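Local coordinates for protein beta-galactoside alpha-2,6-sialyltransferase (Photobacterium sp., PDB 2Z4T) that probably transfers sialic acid from a CMP-linked donor to galactosides such as lactose, forming an alpha-2,6 linkage, at residues V358-T363 with I429-L434; H369-Y374 with G408-T413; K376-V381 with A445-S450; L400-H405 with L414-Y419. One frame throughout, in Å; residues are numbered along the deposited sequence. Where two conformers were deposited one is given.

Contact 1 of 4, residues V358-T363 with I429-L434; sequences VFTGTT and ISFEVL. With C5P (cytidine-5'-monophosphate), chain C.
At the cytidine end of the donor nucleotide pocket, Val358 and Thr360 of strand 356-360 meet the ring of Phe431. Thr360 CG2 stands over the centre of one face of the ring, 4.4 Å from Phe431 CE1, while Val358 CG1 approaches the same carbon obliquely at 4.0 Å. Phe431 reaches them because its CG lies anti to the backbone N (chi1 -172°), which carries the ring back toward the strand. Thr360 turns its OG1 to Tyr452, leaving the methyl as the group that faces the ring. Next to this apolar contact, two backbone groups bind the base. Gly361 O accepts a nearly straight bond from cytosine N4 at 2.9 Å (170°), and Phe431 N donates to O2 at 2.8 Å along a more bent path. On the ribose, Glu432 OE1 takes a hydrogen bond from O3' at 3.0 Å, and its OE2 lies very close to O2', at a distance too short to be trusted in detail. Ser430 OG, 2.8 Å from O2', also lies at this edge of the sugar. A strand end and the chain leading into a helix, gripping a nucleotide between them, are characteristic of the donor-binding, Rossmann-like domain of GT-B glycosyltransferases.

Contact 2 of 4, residues H369-Y374 with G408-T413; sequences HEREYY and GGIINT
With CG1 turned opposite its carbonyl carbon (chi1 -63°) and the chain continuing straight through chi2 (175°), Ile411 sends its CD1 methyl across to the first turn of helix 371-386, where it faces the CB atoms of both Arg371 and Tyr374. Ile411 CG1 lies 3.5 Å from Arg371 CB and the terminal CD1 is 3.6 Å from that same carbon, so the isoleucine presses along the root of the arginine and not against its charged end. One turn of chain on, Tyr374 CB touches Ile411 CD1 at 3.8 Å; the tyrosine ring itself leads away from the contact and packs edge-to-face on Trp500. Farther out, Ile410 CG2 meets Arg371 CG at 3.9 Å, the two side chains crossing at about a right angle. Arg371 was modelled in two conformers, so the placing of its outer part is less certain. In the conformer given, the arginine bends back on its own chain and its NE donates to Asn368 O.

The helix that carries the isoleucines begins at Gly409, the N-cap residue, whose positive phi (53°) suits a glycine. Ile411 N bonds to Gly408 O at 2.9 Å, which closes the turn just ahead of the helix. Both segments are thus early turns of helices, joined mainly by aliphatic contact. Such side-by-side packing of neighbouring helices over one face of a parallel sheet is characteristic of the Rossmann-like domains of the GT-B fold.

Contact 3 of 4, residues K376-V381 with A445-S450; sequences KQQINV and AGIASS. With C5P (cytidine-5'-monophosphate), chain C.
Between helix 371-386 and the parallel sheet that it covers, in the core behind the phosphate end of the CMP pocket, Ile447 of strand 443-447 fits against Gln378 and Val381. Its CG1 is 3.9 Å from Gln378 CG, and CD1 meets Val381 CG2 at 4.1 Å. Gln378 crosses Ile447 at about a right angle, so the isoleucine lies across the aliphatic part of the glutamine. Straight beyond CG (chi2 176°), that side chain carries its amide past Ile447, with OE1 3.8 Å from Ile447 CG1. The buried amide is satisfied at both ends: OE1 accepts from Thr362 N and NE2 donates to Tyr374 O one turn back, an arrangement that fixes the rotation of the group. Trp500 and Phe359 also touch Ile447.

This is the helix-on-strand packing of a Rossmann-like alpha/beta domain, and as is usual there the loop leaving the strand's carboxyl end receives the ligand. Two residues past Ile447, Ser449 OG donates to phosphate O3P at 2.8 Å; its position anti to the backbone N (chi1 165°) directs the hydroxyl at the phosphate. Ser450 N gives a nearly straight bond to O2P at 2.7 Å (167°). Ser450 OG also approaches O2P, though at a distance so short that its details are doubtful, and it is bonded to Ser234 N.

Contact 4 of 4, residues L400-H405 with L414-Y419; sequences LFFKGH and LIMQNY. With C5P (cytidine-5'-monophosphate), chain C.
Ile415 and Phe402 meet at about a right angle, the CG2 methyl of the isoleucine resting over one face of the phenylalanine ring, 4.0 Å from its centroid and 16° off the normal, a CH-pi contact. Ile415 CD1 adds a touch at the far end of the ring, 3.9 Å from Phe402 CZ. The ring's opposite face is covered by Gly404 N, from the loop just after the strand, which lies toward the rim, so that the phenyl is held between helix and chain. Met416 approaches obliquely: its SD is 4.0 Å from Phe402 CD2, a Met-aromatic contact neither square over the face nor at the edge. At the other end of the contact Leu400 CD2 lies 3.8 Å from Tyr419 CD1, an off-centre CH-pi contact with the tyrosine ring, whose hydroxyl is bonded to Asn383. Phe402 and Leu400 both place CG anti to the backbone N (chi1 175° for Phe402), extending toward helix 410-417 within a beta-alpha-beta unit.

Where the strand ends, the chain turns from core to ligand. Lys403 O accepts from cytosine N4 at 2.8 Å. His405 NE2 gives a nearly straight bond to phosphate O1P at 2.8 Å (171°), while O3P lies in the ring plane at its edge. Apolar on the helix side and polar at the strand's end, the contact implies that dispersion forces seat the strand while directional bonds from the strand's last residue and the loop after it hold the nucleotide's base and phosphate.

Contacts 1, 3 and 4 meet on one parallel sheet, their centres about 11 Å apart from one another, and all three reach the CMP. Strand 356-360 lies between the other two strands: Thr360 N bonds to Ala445 O at 2.9 Å, and Gly361 N probably to Lys403 O at 2.8 Å. Contact 1 holds the base and ribose, contact 3 the phosphate, and contact 4 reaches both base and phosphate. Contact 2 is farther back, yet it shares helix 371-386 with contact 3 and helix 410-417 with contact 4. The side chain of Tyr374 is about 10 Å from the bound C5P. Asn412 of contact 2 also reaches contact 4, its ND2 bonded to His405 O at 2.7 Å.

Contact 1 of 4, residues V358-T363 with I429-L434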
# COMPACT_ATOMS: atom_id res chain seq x y z
N VAL A 358 9.70 2.74 22.91
CA VAL A 358 9.39 3.58 21.76
C VAL A 358 8.16 4.40 22.08
O VAL A 358 7.12 3.83 22.42
CB VAL A 358 9.15 2.78 20.44
CG1 VAL A 358 8.65 3.71 19.31
CG2 VAL A 358 10.41 2.05 20.00
N PHE A 359 8.28 5.72 22.01
CA PHE A 359 7.12 6.57 22.09
C PHE A 359 6.63 6.82 20.68
O PHE A 359 7.43 7.22 19.81
CB PHE A 359 7.42 7.89 22.79
CG PHE A 359 6.28 8.87 22.73
CD1 PHE A 359 5.27 8.83 23.67
CD2 PHE A 359 6.19 9.79 21.68
CE1 PHE A 359 4.20 9.72 23.60
CE2 PHE A 359 5.13 10.68 21.59
CZ PHE A 359 4.12 10.65 22.55
N THR A 360 5.33 6.58 20.43
CA THR A 360 4.75 6.84 19.11
C THR A 360 4.00 8.17 19.11
O THR A 360 3.13 8.39 19.95
CB THR A 360 3.83 5.69 18.61
OG1 THR A 360 2.67 5.56 19.44
CG2 THR A 360 4.57 4.38 18.62
N GLY A 361 4.33 9.06 18.17
CA GLY A 361 3.75 10.41 18.17
C GLY A 361 2.52 10.53 17.28
O GLY A 361 2.12 9.57 16.64
N THR A 362 1.94 11.72 17.26
CA THR A 362 0.83 12.02 16.37
C THR A 362 1.04 13.35 15.63
O THR A 362 2.03 14.04 15.86
CB THR A 362 -0.53 12.05 17.12
OG1 THR A 362 -1.61 11.97 16.19
CG2 THR A 362 -0.67 13.32 17.96
N THR A 363 0.10 13.71 14.76
CA THR A 363 0.15 15.01 14.12
C THR A 363 -1.24 15.60 14.11
O THR A 363 -2.19 14.88 14.39
CB THR A 363 0.70 14.91 12.69
OG1 THR A 363 0.99 16.22 12.22
CG2 THR A 363 -0.29 14.22 11.74
N ILE A 429 8.87 5.88 8.36
CA ILE A 429 8.74 4.43 8.38
C ILE A 429 7.43 4.06 9.08
O ILE A 429 7.29 4.32 10.29
CB ILE A 429 9.94 3.76 9.10
CG1 ILE A 429 11.26 4.16 8.46
CG2 ILE A 429 9.79 2.25 9.14
CD1 ILE A 429 12.47 3.92 9.37
N SER A 430 6.46 3.48 8.36
CA SER A 430 5.25 2.99 9.04
C SER A 430 5.63 2.06 10.18
O SER A 430 6.50 1.19 10.02
CB SER A 430 4.31 2.29 8.09
OG SER A 430 3.35 3.23 7.61
N PHE A 431 5.02 2.26 11.34
CA PHE A 431 5.42 1.52 12.51
C PHE A 431 5.16 0.03 12.32
O PHE A 431 5.85 -0.82 12.90
CB PHE A 431 4.69 2.05 13.75
CG PHE A 431 5.18 1.46 15.04
CD1 PHE A 431 6.46 1.72 15.50
CD2 PHE A 431 4.35 0.66 15.80
CE1 PHE A 431 6.93 1.18 16.72
CE2 PHE A 431 4.78 0.13 17.00
CZ PHE A 431 6.06 0.38 17.48
N GLU A 432 4.16 -0.30 11.51
CA GLU A 432 3.92 -1.72 11.36
C GLU A 432 5.03 -2.49 10.64
O GLU A 432 5.13 -3.71 10.79
CB GLU A 432 2.46 -2.12 11.02
CG GLU A 432 1.63 -1.22 10.18
CD GLU A 432 1.18 0.08 10.79
OE1 GLU A 432 0.20 0.15 11.54
OE2 GLU A 432 1.77 1.09 10.40
N VAL A 433 5.94 -1.79 9.95
CA VAL A 433 7.07 -2.51 9.42
C VAL A 433 7.98 -3.00 10.54
O VAL A 433 8.61 -4.07 10.41
CB VAL A 433 7.84 -1.80 8.25
CG1 VAL A 433 6.98 -0.76 7.55
CG2 VAL A 433 9.17 -1.26 8.66
N LEU A 434 8.01 -2.29 11.67
CA LEU A 434 8.75 -2.80 12.83
C LEU A 434 8.10 -4.05 13.38
O LEU A 434 8.79 -4.96 13.85
CB LEU A 434 8.96 -1.76 13.94
CG LEU A 434 9.60 -0.39 13.74
CD1 LEU A 434 10.56 -0.18 14.86
CD2 LEU A 434 10.31 -0.16 12.40
O3P C5P C . -1.73 8.03 13.61
P C5P C . -2.52 7.60 12.43
O1P C5P C . -2.57 8.76 11.45
O2P C5P C . -3.82 6.91 12.82
O5' C5P C . -1.68 6.44 11.77
C5' C5P C . -1.93 5.97 10.46
C4' C5P C . -0.68 5.19 10.08
O4' C5P C . 0.47 6.05 10.09
C3' C5P C . -0.32 4.09 11.07
O3' C5P C . -0.94 2.85 10.77
C2' C5P C . 1.16 3.96 10.85
O2' C5P C . 1.43 3.31 9.60
C1' C5P C . 1.62 5.36 10.60
N1 C5P C . 2.13 5.95 11.84
C2 C5P C . 3.46 5.65 12.25
N3 C5P C . 3.97 6.20 13.38
C4 C5P C . 3.22 7.04 14.15
C5 C5P C . 1.89 7.35 13.76
C6 C5P C . 1.37 6.79 12.58
O2 C5P C . 4.17 4.88 11.59
N4 C5P C . 3.77 7.57 15.26

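Contact 2 of 4, residues H369-Y374 with G408-T413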
# COMPACT_ATOMS: atom_id res chain seq x y z
N HIS A 369 -2.16 25.77 13.27
CA HIS A 369 -2.14 26.62 14.47
C HIS A 369 -1.98 25.81 15.79
O HIS A 369 -1.64 26.36 16.83
CB HIS A 369 -3.39 27.51 14.51
CG HIS A 369 -4.67 26.75 14.69
ND1 HIS A 369 -5.24 26.50 15.93
CD2 HIS A 369 -5.50 26.18 13.78
CE1 HIS A 369 -6.36 25.83 15.77
NE2 HIS A 369 -6.54 25.61 14.48
N GLU A 370 -2.23 24.50 15.71
CA GLU A 370 -2.20 23.63 16.88
C GLU A 370 -0.89 22.88 17.11
O GLU A 370 -0.74 22.23 18.14
CB GLU A 370 -3.30 22.56 16.75
CG GLU A 370 -4.72 23.05 16.90
CD GLU A 370 -5.64 21.96 17.42
OE1 GLU A 370 -5.89 21.93 18.65
OE2 GLU A 370 -6.10 21.11 16.62
N ARG A 371 0.06 22.94 16.19
CA ARG A 371 1.14 21.96 16.26
C ARG A 371 2.24 22.21 17.31
O ARG A 371 2.92 21.26 17.74
CB ARG A 371 1.66 21.55 14.87
CG ARG A 371 2.42 22.56 14.11
CD ARG A 371 2.00 22.56 12.64
NE ARG A 371 2.14 23.92 12.15
CZ ARG A 371 2.79 24.30 11.06
NH1 ARG A 371 3.32 23.42 10.22
NH2 ARG A 371 2.85 25.60 10.80
N GLU A 372 2.38 23.45 17.77
CA GLU A 372 3.32 23.68 18.86
C GLU A 372 2.75 23.13 20.15
O GLU A 372 3.48 22.59 20.99
CB GLU A 372 3.70 25.15 18.99
CG GLU A 372 4.46 25.65 17.77
CD GLU A 372 4.83 27.12 17.84
OE1 GLU A 372 4.11 27.91 18.50
OE2 GLU A 372 5.85 27.48 17.19
N TYR A 373 1.43 23.24 20.28
CA TYR A 373 0.71 22.75 21.44
C TYR A 373 0.78 21.22 21.44
O TYR A 373 0.94 20.59 22.49
CB TYR A 373 -0.74 23.26 21.39
CG TYR A 373 -1.67 22.52 22.32
CD1 TYR A 373 -1.56 22.67 23.71
CD2 TYR A 373 -2.65 21.69 21.82
CE1 TYR A 373 -2.41 21.98 24.57
CE2 TYR A 373 -3.52 20.99 22.68
CZ TYR A 373 -3.39 21.14 24.05
OH TYR A 373 -4.24 20.46 24.89
N TYR A 374 0.67 20.63 20.24
CA TYR A 374 0.84 19.20 20.04
C TYR A 374 2.24 18.74 20.44
O TYR A 374 2.39 17.69 21.05
CB TYR A 374 0.52 18.80 18.58
CG TYR A 374 -0.91 18.37 18.37
CD1 TYR A 374 -1.98 19.24 18.66
CD2 TYR A 374 -1.21 17.09 17.90
CE1 TYR A 374 -3.32 18.83 18.49
CE2 TYR A 374 -2.56 16.67 17.73
CZ TYR A 374 -3.60 17.55 18.02
OH TYR A 374 -4.91 17.15 17.85
N GLY A 408 4.26 14.47 10.84
CA GLY A 408 4.44 15.30 12.03
C GLY A 408 5.15 16.62 11.79
O GLY A 408 4.91 17.60 12.51
N GLY A 409 6.03 16.64 10.80
CA GLY A 409 6.72 17.85 10.40
C GLY A 409 7.39 18.50 11.58
O GLY A 409 8.20 17.86 12.26
N ILE A 410 7.04 19.75 11.84
CA ILE A 410 7.70 20.54 12.86
C ILE A 410 7.42 20.01 14.26
O ILE A 410 8.16 20.32 15.19
CB ILE A 410 7.38 22.06 12.70
CG1 ILE A 410 8.68 22.89 12.68
CG2 ILE A 410 6.33 22.57 13.72
CD1 ILE A 410 9.42 23.14 14.08
N ILE A 411 6.38 19.18 14.41
CA ILE A 411 6.08 18.54 15.71
C ILE A 411 7.18 17.57 16.09
O ILE A 411 7.65 17.55 17.24
CB ILE A 411 4.75 17.75 15.68
CG1 ILE A 411 3.58 18.70 15.43
CG2 ILE A 411 4.55 16.99 16.98
CD1 ILE A 411 2.27 18.00 15.27
N ASN A 412 7.60 16.78 15.11
CA ASN A 412 8.67 15.82 15.30
C ASN A 412 9.99 16.49 15.64
O ASN A 412 10.69 16.02 16.55
CB ASN A 412 8.80 14.88 14.10
CG ASN A 412 7.56 14.03 13.91
OD1 ASN A 412 6.74 13.91 14.81
ND2 ASN A 412 7.42 13.42 12.74
N THR A 413 10.34 17.59 14.97
CA THR A 413 11.62 18.21 15.30
C THR A 413 11.62 18.83 16.71
O THR A 413 12.58 18.67 17.45
CB THR A 413 12.19 19.16 14.17
OG1 THR A 413 11.78 20.51 14.40
CG2 THR A 413 11.75 18.72 12.76

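Contact 3 of 4, residues K376-V381 with A445-S450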
# COMPACT_ATOMS: atom_id res chain seq x y z
N LYS A 376 4.25 20.26 22.62
CA LYS A 376 4.43 20.46 24.04
C LYS A 376 3.68 19.38 24.85
O LYS A 376 4.21 18.86 25.83
CB LYS A 376 4.09 21.89 24.45
CG LYS A 376 3.78 22.10 25.95
CD LYS A 376 3.65 23.60 26.29
CE LYS A 376 2.52 23.92 27.28
NZ LYS A 376 2.86 23.44 28.64
N GLN A 377 2.50 18.99 24.38
CA GLN A 377 1.74 17.91 25.01
C GLN A 377 2.40 16.52 24.92
O GLN A 377 2.40 15.74 25.89
CB GLN A 377 0.32 17.86 24.48
CG GLN A 377 -0.56 19.04 24.95
CD GLN A 377 -0.49 19.30 26.47
OE1 GLN A 377 -0.78 18.42 27.28
NE2 GLN A 377 -0.08 20.52 26.85
N GLN A 378 2.96 16.19 23.75
CA GLN A 378 3.60 14.91 23.58
C GLN A 378 4.89 14.80 24.41
O GLN A 378 5.20 13.73 24.94
CB GLN A 378 3.81 14.61 22.10
CG GLN A 378 2.48 14.35 21.36
CD GLN A 378 2.65 14.14 19.85
OE1 GLN A 378 3.02 13.06 19.40
NE2 GLN A 378 2.35 15.19 19.08
N ILE A 379 5.61 15.91 24.52
CA ILE A 379 6.74 16.02 25.43
C ILE A 379 6.26 15.70 26.85
O ILE A 379 6.90 14.94 27.59
CB ILE A 379 7.38 17.41 25.35
CG1 ILE A 379 8.21 17.52 24.05
CG2 ILE A 379 8.26 17.68 26.59
CD1 ILE A 379 8.75 18.92 23.73
N ASN A 380 5.10 16.24 27.21
CA ASN A 380 4.57 15.95 28.51
C ASN A 380 4.18 14.47 28.68
O ASN A 380 4.34 13.90 29.77
CB ASN A 380 3.41 16.87 28.86
CG ASN A 380 3.03 16.78 30.32
OD1 ASN A 380 3.86 17.02 31.19
ND2 ASN A 380 1.80 16.41 30.60
N VAL A 381 3.69 13.85 27.60
CA VAL A 381 3.35 12.43 27.67
C VAL A 381 4.61 11.57 27.82
O VAL A 381 4.64 10.68 28.67
CB VAL A 381 2.49 11.96 26.49
CG1 VAL A 381 2.24 10.46 26.56
CG2 VAL A 381 1.18 12.72 26.49
N ALA A 445 4.40 3.00 23.96
CA ALA A 445 3.31 3.86 24.41
C ALA A 445 3.26 5.09 23.50
O ALA A 445 4.20 5.36 22.75
CB ALA A 445 3.50 4.26 25.85
N GLY A 446 2.15 5.82 23.54
CA GLY A 446 2.03 6.97 22.68
C GLY A 446 0.61 7.44 22.48
O GLY A 446 -0.31 7.10 23.25
N ILE A 447 0.43 8.22 21.43
CA ILE A 447 -0.84 8.84 21.17
C ILE A 447 -1.71 7.92 20.33
O ILE A 447 -1.23 7.22 19.44
CB ILE A 447 -0.67 10.23 20.49
CG1 ILE A 447 0.39 11.09 21.23
CG2 ILE A 447 -2.03 10.93 20.32
CD1 ILE A 447 0.12 11.36 22.72
N ALA A 448 -3.00 7.93 20.63
CA ALA A 448 -3.99 7.17 19.88
C ALA A 448 -3.74 7.30 18.39
O ALA A 448 -3.57 8.41 17.85
CB ALA A 448 -5.39 7.68 20.24
N SER A 449 -3.73 6.16 17.71
CA SER A 449 -3.31 6.09 16.33
C SER A 449 -3.80 4.80 15.74
O SER A 449 -4.02 3.81 16.47
CB SER A 449 -1.79 6.08 16.28
OG SER A 449 -1.34 5.67 14.99
N SER A 450 -3.92 4.78 14.42
CA SER A 450 -4.23 3.57 13.68
C SER A 450 -3.24 2.44 13.98
O SER A 450 -3.58 1.25 13.89
CB SER A 450 -4.24 3.85 12.18
OG SER A 450 -5.00 5.00 11.88
O3P C5P C . -1.73 8.03 13.61
P C5P C . -2.52 7.60 12.43
O1P C5P C . -2.57 8.76 11.45
O2P C5P C . -3.82 6.91 12.82
O5' C5P C . -1.68 6.44 11.77
C5' C5P C . -1.93 5.97 10.46
C4' C5P C . -0.68 5.19 10.08
O4' C5P C . 0.47 6.05 10.09
C3' C5P C . -0.32 4.09 11.07
O3' C5P C . -0.94 2.85 10.77
C2' C5P C . 1.16 3.96 10.85
O2' C5P C . 1.43 3.31 9.60
C1' C5P C . 1.62 5.36 10.60
N1 C5P C . 2.13 5.95 11.84
C2 C5P C . 3.46 5.65 12.25
N3 C5P C . 3.97 6.20 13.38
C4 C5P C . 3.22 7.04 14.15
C5 C5P C . 1.89 7.35 13.76
C6 C5P C . 1.37 6.79 12.58
O2 C5P C . 4.17 4.88 11.59
N4 C5P C . 3.77 7.57 15.26

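Contact 4 of 4, residues L400-H405 with L414-Y419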
# COMPACT_ATOMS: atom_id res chain seq x y z
N LEU A 400 15.31 5.53 25.44
CA LEU A 400 14.21 6.27 24.86
C LEU A 400 14.33 6.31 23.34
O LEU A 400 15.36 6.75 22.82
CB LEU A 400 14.22 7.69 25.43
CG LEU A 400 13.14 8.67 24.97
CD1 LEU A 400 11.74 8.11 25.18
CD2 LEU A 400 13.34 9.97 25.72
N PHE A 401 13.27 5.88 22.64
CA PHE A 401 13.16 5.87 21.18
C PHE A 401 11.91 6.61 20.72
O PHE A 401 10.88 6.61 21.41
CB PHE A 401 13.14 4.44 20.65
CG PHE A 401 14.46 3.72 20.81
CD1 PHE A 401 15.30 3.55 19.72
CD2 PHE A 401 14.86 3.23 22.04
CE1 PHE A 401 16.51 2.91 19.85
CE2 PHE A 401 16.08 2.59 22.19
CZ PHE A 401 16.92 2.44 21.08
N PHE A 402 11.99 7.24 19.55
CA PHE A 402 10.87 8.03 19.05
C PHE A 402 10.46 7.64 17.65
O PHE A 402 11.30 7.44 16.78
CB PHE A 402 11.20 9.53 19.13
CG PHE A 402 10.16 10.44 18.51
CD1 PHE A 402 8.87 10.52 19.03
CD2 PHE A 402 10.49 11.25 17.43
CE1 PHE A 402 7.92 11.38 18.48
CE2 PHE A 402 9.56 12.12 16.88
CZ PHE A 402 8.26 12.19 17.40
N LYS A 403 9.15 7.55 17.43
CA LYS A 403 8.51 7.34 16.12
C LYS A 403 7.31 8.30 16.18
O LYS A 403 6.24 7.85 16.56
CB LYS A 403 8.03 5.88 16.14
CG LYS A 403 7.33 5.39 14.88
CD LYS A 403 8.22 5.66 13.67
CE LYS A 403 7.49 5.44 12.44
NZ LYS A 403 6.55 6.50 12.08
N GLY A 404 7.35 9.59 15.78
CA GLY A 404 7.45 10.13 14.42
C GLY A 404 6.23 9.45 13.84
O GLY A 404 6.45 8.52 13.08
N HIS A 405 4.98 9.92 13.98
CA HIS A 405 4.17 10.50 12.88
C HIS A 405 4.76 10.95 11.55
O HIS A 405 5.46 11.95 11.48
CB HIS A 405 2.93 11.29 13.31
CG HIS A 405 1.70 10.93 12.52
ND1 HIS A 405 1.54 11.27 11.19
CD2 HIS A 405 0.58 10.24 12.86
CE1 HIS A 405 0.38 10.81 10.75
NE2 HIS A 405 -0.22 10.18 11.75
N LEU A 414 10.50 19.46 17.10
CA LEU A 414 10.35 20.01 18.45
C LEU A 414 10.50 18.95 19.54
O LEU A 414 11.20 19.17 20.53
CB LEU A 414 9.02 20.74 18.61
CG LEU A 414 8.92 22.09 17.89
CD1 LEU A 414 7.49 22.52 17.75
CD2 LEU A 414 9.75 23.17 18.62
N ILE A 415 9.84 17.80 19.35
CA ILE A 415 9.92 16.68 20.30
C ILE A 415 11.34 16.17 20.35
O ILE A 415 11.87 15.88 21.42
CB ILE A 415 8.96 15.51 19.92
CG1 ILE A 415 7.51 15.91 20.15
CG2 ILE A 415 9.27 14.26 20.71
CD1 ILE A 415 6.51 14.95 19.52
N MET A 416 11.96 16.09 19.19
CA MET A 416 13.28 15.50 19.04
C MET A 416 14.34 16.33 19.75
O MET A 416 15.20 15.77 20.43
CB MET A 416 13.59 15.31 17.56
CG MET A 416 14.54 14.18 17.23
SD MET A 416 14.25 12.55 18.00
CE MET A 416 16.00 12.14 18.23
N GLN A 417 14.29 17.65 19.62
CA GLN A 417 15.33 18.48 20.24
C GLN A 417 15.14 18.67 21.74
O GLN A 417 16.02 19.19 22.43
CB GLN A 417 15.57 19.80 19.50
CG GLN A 417 14.34 20.62 19.19
CD GLN A 417 14.50 21.48 17.92
OE1 GLN A 417 15.32 21.18 17.04
NE2 GLN A 417 13.70 22.55 17.83
N ASN A 418 14.01 18.21 22.25
CA ASN A 418 13.83 18.17 23.69
C ASN A 418 14.61 17.05 24.40
O ASN A 418 14.77 17.11 25.61
CB ASN A 418 12.34 18.08 24.05
CG ASN A 418 12.06 18.61 25.43
OD1 ASN A 418 11.66 17.87 26.33
ND2 ASN A 418 12.32 19.89 25.62
N TYR A 419 15.07 16.05 23.64
CA TYR A 419 15.71 14.85 24.21
C TYR A 419 17.02 14.46 23.54
O TYR A 419 17.01 13.74 22.56
CB TYR A 419 14.77 13.65 24.19
CG TYR A 419 13.48 13.88 24.94
CD1 TYR A 419 13.42 13.72 26.34
CD2 TYR A 419 12.33 14.25 24.25
CE1 TYR A 419 12.23 13.94 27.03
CE2 TYR A 419 11.13 14.46 24.92
CZ TYR A 419 11.08 14.31 26.32
OH TYR A 419 9.87 14.54 26.96
O3P C5P C . -1.73 8.03 13.61
P C5P C . -2.52 7.60 12.43
O1P C5P C . -2.57 8.76 11.45
O2P C5P C . -3.82 6.91 12.82
O5' C5P C . -1.68 6.44 11.77
C5' C5P C . -1.93 5.97 10.46
C4' C5P C . -0.68 5.19 10.08
O4' C5P C . 0.47 6.05 10.09
C3' C5P C . -0.32 4.09 11.07
O3' C5P C . -0.94 2.85 10.77
C2' C5P C . 1.16 3.96 10.85
O2' C5P C . 1.43 3.31 9.60
C1' C5P C . 1.62 5.36 10.60
N1 C5P C . 2.13 5.95 11.84
C2 C5P C . 3.46 5.65 12.25
N3 C5P C . 3.97 6.20 13.38
C4 C5P C . 3.22 7.04 14.15
C5 C5P C . 1.89 7.35 13.76
C6 C5P C . 1.37 6.79 12.58
O2 C5P C . 4.17 4.88 11.59
N4 C5P C . 3.77 7.57 15.26